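Local structure of phenylalanine--tRNA ligase beta subunit (Bacteroides fragilis, 3IG2) at residues 42-48 with 60-64. The protein forms, with the alpha subunit, the tetrameric enzyme that charges tRNA(Phe) with phenylalanine using ATP; this chain is its beta core domain. Sequence-based numbering, arbitrary orientation.
Sequences YPSKNLV and CMRQT
M61, a selenomethionine here, donates from its backbone N to V48 O at 3.0 Å, with an N-H...O angle of 167°. The segments meet where strand 60-61 runs antiparallel to 48-49, in a small three-stranded sheet with 30-31 on the other side. This sheet belongs to the core domain of the beta subunit, which has the class II synthetase-like fold built on a larger mixed sheet. A water links V48 and M61 a second time. Its O accepts from V48 N at 2.9 Å. It donates to M61 O at 2.6 Å.

Beyond the strands the contact passes to side chains. Q63 reaches across to the loop 42-46, its chain extended beyond CG. Its end lies among Y42 CB, the CB of N46 and the carbonyl of P43. Its amide plane stands 88° to the Y42 ring. The same P43 O accepts from N46 N and closes the turn. N46 ND2 bonds F95 O, tying this loop to strand 85-95 of the mixed sheet.

Among apolar contacts, L47 lies beside Q63, and its CD2 sits 3.9 Å from C60 SG. At the strands, V48 CB and M61 CB are 4.1 Å apart.

T64 CB makes a CH-pi contact over the centre of the Y42 ring, 3.9 Å from its centroid. With chi1 at 178°, T64 OG1 swings away from its own backbone N; it accepts from L66 N, capping the start of helix 66-75. The O of a second water lies 3.0 Å from Y42 OH. The same O is 2.7 Å from T64 OG1.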
ATOM      1  N   TYR B  42      10.983 -11.291 -35.017  1.00 14.56           N
ATOM      2  CA  TYR B  42      11.235 -12.736 -34.800  1.00 14.95           C
ATOM      3  C   TYR B  42      10.822 -13.496 -36.041  1.00 14.98           C
ATOM      4  O   TYR B  42       9.722 -14.043 -36.081  1.00 14.69           O
ATOM      5  CB  TYR B  42      10.494 -13.285 -33.557  1.00 14.56           C
ATOM      6  CG  TYR B  42      10.913 -12.536 -32.320  1.00 14.71           C
ATOM      7  CD1 TYR B  42      12.058 -12.900 -31.606  1.00 14.09           C
ATOM      8  CD2 TYR B  42      10.189 -11.425 -31.903  1.00 13.58           C
ATOM      9  CE1 TYR B  42      12.469 -12.151 -30.493  1.00 15.80           C
ATOM     10  CE2 TYR B  42      10.573 -10.693 -30.817  1.00 14.78           C
ATOM     11  CZ  TYR B  42      11.705 -11.051 -30.116  1.00 15.31           C
ATOM     12  OH  TYR B  42      12.038 -10.271 -29.045  1.00 18.40           O
ATOM     13  N   PRO B  43      11.711 -13.545 -37.051  1.00 15.39           N
ATOM     14  CA  PRO B  43      11.320 -14.081 -38.353  1.00 15.32           C
ATOM     15  C   PRO B  43      10.952 -15.548 -38.329  1.00 15.07           C
ATOM     16  O   PRO B  43      11.497 -16.351 -37.561  1.00 15.49           O
ATOM     17  CB  PRO B  43      12.561 -13.872 -39.218  1.00 15.59           C
ATOM     18  CG  PRO B  43      13.406 -12.906 -38.457  1.00 15.94           C
ATOM     19  CD  PRO B  43      13.120 -13.115 -37.042  1.00 15.35           C
ATOM     20  N   SER B  44      10.002 -15.879 -39.181  1.00 13.88           N
ATOM     21  CA  SER B  44       9.568 -17.230 -39.369  1.00 13.54           C
ATOM     22  C   SER B  44      10.761 -18.163 -39.707  1.00 13.14           C
ATOM     23  O   SER B  44      10.820 -19.304 -39.240  1.00 12.27           O
ATOM     24  CB  SER B  44       8.473 -17.208 -40.434  1.00 12.74           C
ATOM     25  OG  SER B  44       8.435 -18.378 -41.176  1.00 15.38           O
ATOM     26  N   LYS B  45      11.736 -17.658 -40.460  1.00 12.79           N
ATOM     27  CA  LYS B  45      12.862 -18.500 -40.854  1.00 12.88           C
ATOM     28  C   LYS B  45      13.770 -18.869 -39.693  1.00 13.05           C
ATOM     29  O   LYS B  45      14.554 -19.798 -39.825  1.00 13.04           O
ATOM     30  CB  LYS B  45      13.675 -17.870 -41.985  1.00 13.12           C
ATOM     31  CG  LYS B  45      14.392 -16.566 -41.652  1.00 14.17           C
ATOM     32  CD  LYS B  45      15.288 -16.126 -42.855  1.00 16.41           C
ATOM     33  CE  LYS B  45      15.788 -14.698 -42.697  1.00 18.44           C
ATOM     34  NZ  LYS B  45      16.080 -14.368 -41.258  1.00 19.10           N
ATOM     35  N   ASN B  46      13.668 -18.153 -38.568  1.00 12.44           N
ATOM     36  CA  ASN B  46      14.488 -18.484 -37.378  1.00 12.81           C
ATOM     37  C   ASN B  46      13.763 -19.353 -36.333  1.00 12.71           C
ATOM     38  O   ASN B  46      14.249 -19.544 -35.221  1.00 12.48           O
ATOM     39  CB  ASN B  46      15.054 -17.222 -36.717  1.00 11.97           C
ATOM     40  CG  ASN B  46      15.905 -16.404 -37.664  1.00 13.38           C
ATOM     41  OD1 ASN B  46      15.632 -15.227 -37.883  1.00 16.69           O
ATOM     42  ND2 ASN B  46      16.924 -17.028 -38.254  1.00 11.62           N
ATOM     43  N   LEU B  47      12.613 -19.892 -36.710  1.00 12.46           N
ATOM     44  CA  LEU B  47      11.854 -20.734 -35.788  1.00 13.20           C
ATOM     45  C   LEU B  47      12.477 -22.105 -35.685  1.00 12.37           C
ATOM     46  O   LEU B  47      12.960 -22.646 -36.663  1.00 12.01           O
ATOM     47  CB  LEU B  47      10.401 -20.901 -36.237  1.00 12.43           C
ATOM     48  CG  LEU B  47       9.441 -19.734 -36.009  1.00 13.86           C
ATOM     49  CD1 LEU B  47       8.178 -19.952 -36.885  1.00 13.31           C
ATOM     50  CD2 LEU B  47       9.107 -19.617 -34.551  1.00 12.21           C
ATOM     51  N   VAL B  48      12.422 -22.662 -34.492  1.00 11.92           N
ATOM     52  CA  VAL B  48      12.827 -24.031 -34.263  1.00 12.07           C
ATOM     53  C   VAL B  48      11.610 -24.908 -34.514  1.00 12.05           C
ATOM     54  O   VAL B  48      10.749 -25.012 -33.654  1.00 11.37           O
ATOM     55  CB  VAL B  48      13.320 -24.194 -32.799  1.00 12.53           C
ATOM     56  CG1 VAL B  48      13.727 -25.659 -32.501  1.00 12.80           C
ATOM     57  CG2 VAL B  48      14.472 -23.248 -32.536  1.00 11.35           C
ATOM     58  N   CYS B  60       6.089 -25.730 -33.389  1.00 12.94           N
ATOM     59  CA  CYS B  60       7.389 -25.098 -33.220  1.00 13.17           C
ATOM     60  C   CYS B  60       7.598 -24.679 -31.780  1.00 13.44           C
ATOM     61  O   CYS B  60       6.636 -24.538 -31.023  1.00 13.60           O
ATOM     62  CB  CYS B  60       7.548 -23.889 -34.170  1.00 13.86           C
ATOM     63  SG  CYS B  60       6.512 -22.439 -33.777  1.00 14.63           S
HETATM   64  N   MSE B  61       8.863 -24.467 -31.409  1.00 12.67           N
HETATM   65  CA  MSE B  61       9.214 -23.933 -30.100  1.00 12.18           C
HETATM   66  C   MSE B  61       9.211 -22.426 -30.173  1.00 12.71           C
HETATM   67  O   MSE B  61       9.673 -21.859 -31.168  1.00 11.93           O
HETATM   68  CB  MSE B  61      10.602 -24.430 -29.679  1.00 12.46           C
HETATM   69  CG  MSE B  61      10.703 -25.981 -29.647  1.00 13.24           C
HETATM   70 SE   MSE B  61       9.311 -26.815 -28.574  1.00 15.37          SE
HETATM   71  CE  MSE B  61       9.928 -26.340 -26.769  1.00 12.01           C
ATOM     72  N   ARG B  62       8.743 -21.764 -29.110  1.00 12.06           N
ATOM     73  CA  ARG B  62       8.569 -20.306 -29.160  1.00 12.24           C
ATOM     74  C   ARG B  62       9.892 -19.560 -29.356  1.00 12.46           C
ATOM     75  O   ARG B  62      10.943 -19.944 -28.827  1.00 11.20           O
ATOM     76  CB  ARG B  62       7.861 -19.793 -27.903  1.00 11.84           C
ATOM     77  CG  ARG B  62       8.617 -20.102 -26.612  1.00 13.72           C
ATOM     78  CD  ARG B  62       7.858 -19.559 -25.363  1.00 13.69           C
ATOM     79  NE  ARG B  62       8.589 -19.935 -24.158  1.00 12.83           N
ATOM     80  CZ  ARG B  62       8.067 -20.048 -22.939  1.00 13.53           C
ATOM     81  NH1 ARG B  62       6.774 -19.823 -22.733  1.00 12.15           N
ATOM     82  NH2 ARG B  62       8.853 -20.401 -21.931  1.00 11.89           N
ATOM     83  N   GLN B  63       9.815 -18.485 -30.131  1.00 13.15           N
ATOM     84  CA  GLN B  63      10.947 -17.593 -30.335  1.00 13.45           C
ATOM     85  C   GLN B  63      10.858 -16.405 -29.392  1.00 13.54           C
ATOM     86  O   GLN B  63      11.865 -15.789 -29.080  1.00 12.33           O
ATOM     87  CB  GLN B  63      10.941 -17.081 -31.772  1.00 13.69           C
ATOM     88  CG  GLN B  63      12.302 -16.991 -32.375  1.00 14.20           C
ATOM     89  CD  GLN B  63      12.296 -16.483 -33.825  1.00 14.85           C
ATOM     90  OE1 GLN B  63      11.450 -16.869 -34.666  1.00 13.06           O
ATOM     91  NE2 GLN B  63      13.267 -15.645 -34.127  1.00 13.35           N
ATOM     92  N   THR B  64       9.629 -16.068 -28.981  1.00 13.46           N
ATOM     93  CA  THR B  64       9.387 -14.945 -28.081  1.00 12.87           C
ATOM     94  C   THR B  64       8.373 -15.377 -27.033  1.00 12.75           C
ATOM     95  O   THR B  64       7.485 -16.206 -27.324  1.00 12.22           O
ATOM     96  CB  THR B  64       8.856 -13.672 -28.849  1.00 13.21           C
ATOM     97  OG1 THR B  64       8.590 -12.612 -27.924  1.00 13.08           O
ATOM     98  CG2 THR B  64       7.580 -13.962 -29.658  1.00 11.14           C
TER
HETATM   99  O   HOH W   1       9.900 -10.444 -26.939  1.00 11.56           O
HETATM  100  O   HOH W   2      11.779 -20.808 -32.361  1.00 12.93           O